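Local coordinates for protein phosphate transporter (Thermotoga maritima MSB8, PDB 6L85) that imports phosphate across the membrane in a sodium-dependent manner and is related to the human SLC20 solute carriers, at residues A33-V38 with V238-Q243; L245-V250 with T325-T330; S251-A256 with T332-A337. One frame throughout, in Å; residues are numbered along the deposited sequence.

Contact 1: residues A33-V38 with V238-Q243. With NA (sodium ion), chain S.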
loop_
_atom_site.group_PDB
_atom_site.type_symbol
_atom_site.label_atom_id
_atom_site.label_comp_id
_atom_site.label_asym_id
_atom_site.label_seq_id
_atom_site.Cartn_x
_atom_site.Cartn_y
_atom_site.Cartn_z
ATOM N N ALA B 33 -4.320 19.755 16.020
ATOM C CA ALA B 33 -5.772 19.724 16.069
ATOM C C ALA B 33 -6.299 18.624 16.993
ATOM O O ALA B 33 -7.514 18.426 17.067
ATOM C CB ALA B 33 -6.328 19.532 14.655
ATOM N N ARG B 34 -5.403 17.902 17.667
ATOM C CA ARG B 34 -5.696 16.726 18.495
ATOM C C ARG B 34 -6.462 15.641 17.732
ATOM O O ARG B 34 -7.137 14.810 18.342
ATOM C CB ARG B 34 -6.448 17.097 19.790
ATOM C CG ARG B 34 -6.011 18.412 20.441
ATOM C CD ARG B 34 -4.787 18.244 21.347
ATOM N NE ARG B 34 -4.002 19.483 21.449
ATOM C CZ ARG B 34 -2.666 19.550 21.445
ATOM N NH1 ARG B 34 -1.925 18.449 21.336
ATOM N NH2 ARG B 34 -2.064 20.731 21.545
ATOM N N ALA B 35 -6.351 15.595 16.404
ATOM C CA ALA B 35 -6.971 14.491 15.675
ATOM C C ALA B 35 -6.323 13.151 16.022
ATOM O O ALA B 35 -6.952 12.097 15.854
ATOM C CB ALA B 35 -6.904 14.736 14.169
ATOM N N ILE B 36 -5.072 13.166 16.494
ATOM C CA ILE B 36 -4.361 11.960 16.903
ATOM C C ILE B 36 -3.361 12.358 17.980
ATOM O O ILE B 36 -3.008 13.532 18.127
ATOM C CB ILE B 36 -3.628 11.244 15.727
ATOM C CG1 ILE B 36 -2.694 12.194 14.960
ATOM C CG2 ILE B 36 -4.597 10.594 14.744
ATOM C CD1 ILE B 36 -1.896 11.469 13.906
ATOM N N THR B 37 -2.896 11.368 18.738
ATOM C CA THR B 37 -1.847 11.609 19.718
ATOM C C THR B 37 -0.472 11.600 19.047
ATOM O O THR B 37 -0.295 11.103 17.935
ATOM C CB THR B 37 -1.854 10.551 20.837
ATOM O OG1 THR B 37 -1.463 9.280 20.305
ATOM C CG2 THR B 37 -3.229 10.429 21.518
ATOM N N VAL B 38 0.513 12.129 19.774
ATOM C CA VAL B 38 1.900 12.100 19.325
ATOM C C VAL B 38 2.339 10.669 19.026
ATOM O O VAL B 38 2.943 10.395 17.984
ATOM C CB VAL B 38 2.800 12.764 20.386
ATOM C CG1 VAL B 38 4.269 12.506 20.085
ATOM C CG2 VAL B 38 2.507 14.269 20.465
ATOM N N VAL B 238 -15.409 16.607 10.006
ATOM C CA VAL B 238 -15.018 15.779 8.871
ATOM C C VAL B 238 -13.599 16.124 8.406
ATOM O O VAL B 238 -12.782 15.230 8.144
ATOM C CB VAL B 238 -16.059 15.929 7.745
ATOM C CG1 VAL B 238 -15.565 15.305 6.483
ATOM C CG2 VAL B 238 -17.345 15.255 8.162
ATOM N N PHE B 239 -13.275 17.419 8.303
ATOM C CA PHE B 239 -11.904 17.788 7.967
ATOM C C PHE B 239 -10.925 17.299 9.020
ATOM O O PHE B 239 -9.789 16.940 8.691
ATOM C CB PHE B 239 -11.766 19.298 7.800
ATOM C CG PHE B 239 -12.093 19.774 6.431
ATOM C CD1 PHE B 239 -11.263 19.480 5.361
ATOM C CD2 PHE B 239 -13.247 20.498 6.200
ATOM C CE1 PHE B 239 -11.575 19.925 4.084
ATOM C CE2 PHE B 239 -13.558 20.949 4.925
ATOM C CZ PHE B 239 -12.728 20.659 3.869
ATOM N N LYS B 240 -11.349 17.268 10.285
ATOM C CA LYS B 240 -10.473 16.825 11.362
ATOM C C LYS B 240 -10.071 15.375 11.175
ATOM O O LYS B 240 -8.927 14.993 11.454
ATOM C CB LYS B 240 -11.173 16.993 12.704
ATOM C CG LYS B 240 -10.415 16.403 13.856
ATOM C CD LYS B 240 -11.238 16.459 15.118
ATOM C CE LYS B 240 -10.353 16.588 16.332
ATOM N NZ LYS B 240 -11.182 16.516 17.567
ATOM N N ARG B 241 -11.010 14.548 10.731
ATOM C CA ARG B 241 -10.636 13.164 10.482
ATOM C C ARG B 241 -9.849 13.015 9.178
ATOM O O ARG B 241 -8.880 12.252 9.127
ATOM C CB ARG B 241 -11.877 12.279 10.504
ATOM C CG ARG B 241 -12.544 12.222 11.902
ATOM C CD ARG B 241 -11.777 11.296 12.860
ATOM N NE ARG B 241 -11.389 10.041 12.213
ATOM C CZ ARG B 241 -10.635 9.097 12.783
ATOM N NH1 ARG B 241 -10.178 9.264 14.021
ATOM N NH2 ARG B 241 -10.332 7.985 12.114
ATOM N N ALA B 242 -10.222 13.755 8.127
ATOM C CA ALA B 242 -9.569 13.614 6.825
ATOM C C ALA B 242 -8.135 14.146 6.814
ATOM O O ALA B 242 -7.307 13.708 5.990
ATOM C CB ALA B 242 -10.404 14.332 5.764
ATOM N N GLN B 243 -7.818 15.084 7.707
ATOM C CA GLN B 243 -6.460 15.602 7.749
ATOM C C GLN B 243 -5.489 14.598 8.362
ATOM O O GLN B 243 -4.277 14.761 8.229
ATOM C CB GLN B 243 -6.427 16.968 8.461
ATOM C CG GLN B 243 -6.441 16.950 9.967
ATOM C CD GLN B 243 -5.543 18.038 10.535
ATOM O OE1 GLN B 243 -4.318 17.950 10.435
ATOM N NE2 GLN B 243 -6.140 19.073 11.120
HETATM NA NA NA S . -2.893 16.596 8.982
#

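Contact 2: residues L245-V250 with T325-T330. With NA (sodium ion), chain S.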
loop_
_atom_site.group_PDB
_atom_site.type_symbol
_atom_site.label_atom_id
_atom_site.label_comp_id
_atom_site.label_asym_id
_atom_site.label_seq_id
_atom_site.Cartn_x
_atom_site.Cartn_y
_atom_site.Cartn_z
ATOM N N LEU B 245 -5.502 11.524 6.992
ATOM C CA LEU B 245 -5.108 10.965 5.707
ATOM C C LEU B 245 -4.108 11.884 5.027
ATOM O O LEU B 245 -3.087 11.441 4.475
ATOM C CB LEU B 245 -6.344 10.777 4.820
ATOM C CG LEU B 245 -7.386 9.748 5.285
ATOM C CD1 LEU B 245 -8.493 9.600 4.242
ATOM C CD2 LEU B 245 -6.730 8.404 5.557
ATOM N N THR B 246 -4.400 13.177 5.062
ATOM C CA THR B 246 -3.526 14.127 4.390
ATOM C C THR B 246 -2.163 14.228 5.100
ATOM O O THR B 246 -1.127 14.443 4.450
ATOM C CB THR B 246 -4.304 15.451 4.260
ATOM O OG1 THR B 246 -3.823 16.176 3.137
ATOM C CG2 THR B 246 -4.229 16.290 5.517
ATOM N N SER B 247 -2.118 13.959 6.412
ATOM C CA SER B 247 -0.823 13.860 7.084
ATOM C C SER B 247 -0.037 12.640 6.600
ATOM O O SER B 247 1.197 12.700 6.458
ATOM C CB SER B 247 -1.023 13.794 8.596
ATOM O OG SER B 247 -1.013 15.090 9.158
ATOM N N CYS B 248 -0.735 11.521 6.363
ATOM C CA CYS B 248 -0.077 10.349 5.778
ATOM C C CYS B 248 0.510 10.684 4.416
ATOM O O CYS B 248 1.609 10.233 4.063
ATOM C CB CYS B 248 -1.070 9.190 5.611
ATOM S SG CYS B 248 -1.769 8.506 7.110
ATOM N N TYR B 249 -0.265 11.404 3.611
ATOM C CA TYR B 249 0.189 11.834 2.294
ATOM C C TYR B 249 1.495 12.630 2.411
ATOM O O TYR B 249 2.468 12.376 1.672
ATOM C CB TYR B 249 -0.939 12.646 1.645
ATOM C CG TYR B 249 -0.741 13.105 0.213
ATOM C CD1 TYR B 249 0.056 12.402 -0.684
ATOM C CD2 TYR B 249 -1.376 14.257 -0.242
ATOM C CE1 TYR B 249 0.209 12.836 -1.994
ATOM C CE2 TYR B 249 -1.220 14.709 -1.541
ATOM C CZ TYR B 249 -0.427 13.988 -2.419
ATOM O OH TYR B 249 -0.279 14.440 -3.718
ATOM N N VAL B 250 1.571 13.534 3.399
ATOM C CA VAL B 250 2.823 14.280 3.564
ATOM C C VAL B 250 3.962 13.351 3.974
ATOM O O VAL B 250 5.076 13.472 3.460
ATOM C CB VAL B 250 2.681 15.455 4.558
ATOM C CG1 VAL B 250 3.990 16.246 4.619
ATOM C CG2 VAL B 250 1.577 16.382 4.144
ATOM N N THR B 325 -5.599 21.496 4.010
ATOM C CA THR B 325 -5.085 22.188 2.821
ATOM C C THR B 325 -3.556 22.296 2.835
ATOM O O THR B 325 -2.902 22.109 1.804
ATOM C CB THR B 325 -5.739 23.577 2.730
ATOM O OG1 THR B 325 -7.144 23.416 2.490
ATOM C CG2 THR B 325 -5.145 24.428 1.591
ATOM N N VAL B 326 -2.978 22.599 3.996
ATOM C CA VAL B 326 -1.530 22.744 4.128
ATOM C C VAL B 326 -0.838 21.429 3.804
ATOM O O VAL B 326 0.158 21.387 3.069
ATOM C CB VAL B 326 -1.179 23.218 5.553
ATOM C CG1 VAL B 326 0.306 22.952 5.893
ATOM C CG2 VAL B 326 -1.534 24.685 5.724
ATOM N N ASP B 327 -1.356 20.337 4.365
ATOM C CA ASP B 327 -0.781 19.025 4.100
ATOM C C ASP B 327 -0.906 18.645 2.637
ATOM O O ASP B 327 0.069 18.194 2.019
ATOM C CB ASP B 327 -1.470 17.967 4.950
ATOM C CG ASP B 327 -1.151 18.093 6.417
ATOM O OD1 ASP B 327 -0.134 18.733 6.767
ATOM O OD2 ASP B 327 -1.920 17.523 7.226
ATOM N N PHE B 328 -2.114 18.770 2.072
ATOM C CA PHE B 328 -2.283 18.413 0.670
ATOM C C PHE B 328 -1.291 19.167 -0.207
ATOM O O PHE B 328 -0.612 18.566 -1.056
ATOM C CB PHE B 328 -3.712 18.689 0.204
ATOM C CG PHE B 328 -3.978 18.201 -1.201
ATOM C CD1 PHE B 328 -3.613 18.967 -2.301
ATOM C CD2 PHE B 328 -4.526 16.942 -1.417
ATOM C CE1 PHE B 328 -3.832 18.500 -3.602
ATOM C CE2 PHE B 328 -4.756 16.476 -2.692
ATOM C CZ PHE B 328 -4.402 17.253 -3.792
ATOM N N SER B 329 -1.188 20.491 -0.010
ATOM C CA SER B 329 -0.323 21.295 -0.872
ATOM C C SER B 329 1.142 20.947 -0.668
ATOM O O SER B 329 1.917 20.918 -1.632
ATOM C CB SER B 329 -0.550 22.785 -0.607
ATOM O OG SER B 329 -1.937 23.079 -0.689
ATOM N N THR B 330 1.547 20.710 0.585
ATOM C CA THR B 330 2.918 20.318 0.863
ATOM C C THR B 330 3.266 19.013 0.163
ATOM O O THR B 330 4.292 18.912 -0.525
ATOM C CB THR B 330 3.107 20.159 2.363
ATOM O OG1 THR B 330 2.880 21.421 2.980
ATOM C CG2 THR B 330 4.521 19.664 2.669
HETATM NA NA NA S . -2.893 16.596 8.982
#

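Contact 3: residues S251-A256 with T332-A337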
loop_
_atom_site.group_PDB
_atom_site.type_symbol
_atom_site.label_atom_id
_atom_site.label_comp_id
_atom_site.label_asym_id
_atom_site.label_seq_id
_atom_site.Cartn_x
_atom_site.Cartn_y
_atom_site.Cartn_z
ATOM N N SER B 251 3.707 12.431 4.909
ATOM C CA SER B 251 4.722 11.477 5.372
ATOM C C SER B 251 5.326 10.672 4.227
ATOM O O SER B 251 6.545 10.461 4.161
ATOM C CB SER B 251 4.096 10.507 6.368
ATOM O OG SER B 251 4.281 10.954 7.683
ATOM N N PHE B 252 4.455 10.144 3.367
ATOM C CA PHE B 252 4.875 9.404 2.188
ATOM C C PHE B 252 5.775 10.261 1.309
ATOM O O PHE B 252 6.858 9.825 0.885
ATOM C CB PHE B 252 3.622 8.959 1.420
ATOM C CG PHE B 252 3.905 8.176 0.161
ATOM C CD1 PHE B 252 4.174 8.826 -1.039
ATOM C CD2 PHE B 252 3.872 6.787 0.171
ATOM C CE1 PHE B 252 4.426 8.108 -2.208
ATOM C CE2 PHE B 252 4.120 6.054 -1.002
ATOM C CZ PHE B 252 4.395 6.719 -2.184
ATOM N N SER B 253 5.324 11.486 1.007
ATOM C CA SER B 253 6.091 12.334 0.101
ATOM C C SER B 253 7.406 12.762 0.745
ATOM O O SER B 253 8.417 12.927 0.060
ATOM C CB SER B 253 5.245 13.536 -0.311
ATOM O OG SER B 253 5.229 14.469 0.738
ATOM N N HIS B 254 7.425 12.843 2.070
ATOM C CA HIS B 254 8.656 13.168 2.771
ATOM C C HIS B 254 9.672 12.038 2.649
ATOM O O HIS B 254 10.856 12.286 2.374
ATOM C CB HIS B 254 8.374 13.469 4.243
ATOM C CG HIS B 254 9.622 13.712 5.011
ATOM N ND1 HIS B 254 10.280 12.712 5.687
ATOM C CD2 HIS B 254 10.387 14.822 5.137
ATOM C CE1 HIS B 254 11.392 13.195 6.214
ATOM N NE2 HIS B 254 11.488 14.473 5.880
ATOM N N GLY B 255 9.239 10.793 2.896
ATOM C CA GLY B 255 10.117 9.654 2.657
ATOM C C GLY B 255 10.639 9.624 1.233
ATOM O O GLY B 255 11.830 9.410 1.008
ATOM N N ALA B 256 9.763 9.927 0.266
ATOM C CA ALA B 256 10.142 9.884 -1.140
ATOM C C ALA B 256 11.230 10.921 -1.476
ATOM O O ALA B 256 12.211 10.604 -2.164
ATOM C CB ALA B 256 8.899 10.089 -2.005
ATOM N N THR B 332 1.779 17.413 -2.333
ATOM C CA THR B 332 1.782 17.557 -3.788
ATOM C C THR B 332 3.064 18.217 -4.283
ATOM O O THR B 332 3.714 17.716 -5.213
ATOM C CB THR B 332 0.572 18.376 -4.229
ATOM O OG1 THR B 332 -0.606 17.804 -3.650
ATOM C CG2 THR B 332 0.466 18.394 -5.763
ATOM N N THR B 333 3.439 19.354 -3.684
ATOM C CA THR B 333 4.673 20.015 -4.086
ATOM C C THR B 333 5.859 19.062 -3.993
ATOM O O THR B 333 6.679 18.966 -4.921
ATOM C CB THR B 333 4.907 21.252 -3.213
ATOM O OG1 THR B 333 3.761 22.105 -3.288
ATOM C CG2 THR B 333 6.146 22.027 -3.680
ATOM N N VAL B 334 5.946 18.331 -2.878
ATOM C CA VAL B 334 7.128 17.530 -2.591
ATOM C C VAL B 334 7.184 16.315 -3.517
ATOM O O VAL B 334 8.250 15.955 -4.015
ATOM C CB VAL B 334 7.143 17.138 -1.096
ATOM C CG1 VAL B 334 8.162 16.008 -0.816
ATOM C CG2 VAL B 334 7.435 18.370 -0.218
ATOM N N LEU B 335 6.029 15.697 -3.791
ATOM C CA LEU B 335 5.969 14.560 -4.705
ATOM C C LEU B 335 6.329 14.976 -6.120
ATOM O O LEU B 335 7.028 14.243 -6.831
ATOM C CB LEU B 335 4.571 13.930 -4.688
ATOM C CG LEU B 335 4.326 12.619 -3.945
ATOM C CD1 LEU B 335 2.976 12.026 -4.312
ATOM C CD2 LEU B 335 5.444 11.594 -4.169
ATOM N N LEU B 336 5.838 16.134 -6.571
ATOM C CA LEU B 336 6.189 16.541 -7.927
ATOM C C LEU B 336 7.681 16.851 -8.025
ATOM O O LEU B 336 8.348 16.433 -8.983
ATOM C CB LEU B 336 5.322 17.721 -8.366
ATOM C CG LEU B 336 3.827 17.380 -8.504
ATOM C CD1 LEU B 336 2.943 18.650 -8.486
ATOM C CD2 LEU B 336 3.536 16.524 -9.745
ATOM N N ALA B 337 8.232 17.536 -7.018
ATOM C CA ALA B 337 9.681 17.710 -6.962
ATOM C C ALA B 337 10.409 16.370 -7.043
ATOM O O ALA B 337 11.397 16.237 -7.770
ATOM C CB ALA B 337 10.069 18.438 -5.674
#

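Contact 1: residues A33-V38 with V238-Q243
Ala33 and Ala35 turn their CB atoms toward Lys240 and Gln243, so that the loop after helix 2-32 lies against one flank of helix 231-258. The loop opens with a Schellman motif: Arg34, at positive phi, is the first residue to leave the helical path. Its side chain points away from the contact and forms a salt bridge with Glu313, while the alanines before and after it face helix 231-258. Lys240 runs alongside this turn. With CG anti to the backbone N (chi1 173°) and the rest of the chain extended, its methylenes reach over both alanines. Lys240 CG lies 3.9 Å from Ala35 CB, and Lys240 CE comes within 3.5 Å of the carbonyl oxygen Ala33 O. The ammonium group passes just beyond: Lys240 NZ stays 4.2 Å from Ala33 O, too far for a hydrogen bond, so the aliphatic part of the lysine does the packing. Shortened to an alanine here, the side chain would probably leave the Ala33 carbonyl and the flank of Ala35 without the methylenes that pack on them. At the base of the arm the backbone takes part as well, with Ala35 CB resting 3.4 Å from Lys240 O. One turn further along, Gln243 is folded back on itself. Its CG sits between the backbone N and the carbonyl carbon (chi1 80°), and the bend at chi2 returns the amide oxygen to the sodium ion that its own main chain also binds. Thr29, Ser247 and Asp327 complete the site. The amide nitrogen, hydrogen-bonded to Asn320, faces the loop, and Gln243 NE2 meets Ala33 CB at 3.6 Å; the sodium ion is held by Gln243 O and Gln243 OE1, each at 2.4 Å.

Contact 2: residues L245-V250 with T325-T330
Ser247 and Asp327 meet through a shared sodium ion, the polar link between helices 231-258 and 320-339, which run in the same general direction, their short segments inclined by 28° with axes 8.2 Å apart at closest approach. Ser247 OG binds the metal at 2.4 Å and Asp327 OD2 at 2.2 Å; Thr29 and Gln243 supply the other ligands. Ser247 OG is also hydrogen-bonded to Ser26 O.

Van der Waals contacts gather round the same aspartate. Thr246 crosses it at about a right angle, its methyl Thr246 CG2 3.1 Å from Asp327 OD2, while its hydroxyl has a weak hydrogen bond to Phe324 O. Val250 comes from the next turn: Val250 CG2, anti to the carbonyl carbon, reaches Asp327 CB at 3.5 Å, and Val250 CG1 touches Thr330 CG2 at 4.0 Å.

The aromatic contact is edge-to-face. Tyr249 directs its CE2 edge over one face of Phe328, toward the rim of that ring, with the planes at 60° and the centroids 5.7 Å apart. Phe178 makes a further edge-to-face pair with Phe328.

Asp327 thus gives OD2 to sodium, while OD1 is hydrogen-bonded outside this contact; the ion probably offsets the buried carboxylate's charge and ties the two helices together at this point.

Contact 3: residues S251-A256 with T332-A337
Leu335 packs against Ser253 where helix 320-339 runs beside helix 231-258, the short axes here 8.7 Å apart and inclined by 30°. The leucine CB sets out to one side of the neighbouring helix, and a first torsion of -104° brings the branch beyond it closer. Leu335 CG then settles 3.9 Å from Ser253 CB. Of the two methyls, Leu335 CD2 goes on into the interface, meeting the edge of the Phe252 ring near its plane, 4.1 Å from Phe252 CE1, and approaching Ala256 CB at 4.3 Å. The other methyl, CD1, turns to Tyr249, and Thr185 and Met186 of helix 167-194 also touch the leucine.

Beside the leucine, Val334 leans on the serine. Val334 CG1, anti to the backbone N, lies 3.7 Å from Ser253 OG and 3.2 Å from Ser253 O. The serine hydroxyl is hydrogen-bonded to Val250 O within its own helix, which allows this polar group to sit against a methyl. His254 points away, hydrogen-bonded through ND1 to Glu49 and through NE2 to Asp22, and its side chain lies about 4 Å from a bound phosphate ion.

The interface therefore rests on shape and apolar contact between the helices, while the polar chemistry of His254 is directed elsewhere.

In the fold
From the N terminus, the chain runs through helix 2-32 into the loop 33-38, where contact 1 brings it against helix 231-258 and closes a long, largely helical loop of 199 intervening residues. The next two closures start further along that same helix. Contact 2 and contact 3 each span about 75 residues to reach helix 320-339, and because their segments alternate along the chain they cross, both following contact 1 in series. Together they join the two helices over successive turns. Contacts 1 and 2 share one sodium ion, while contacts 2 and 3 touch through Tyr249; contacts 1 and 3, with centres about 20 Å apart, do not touch.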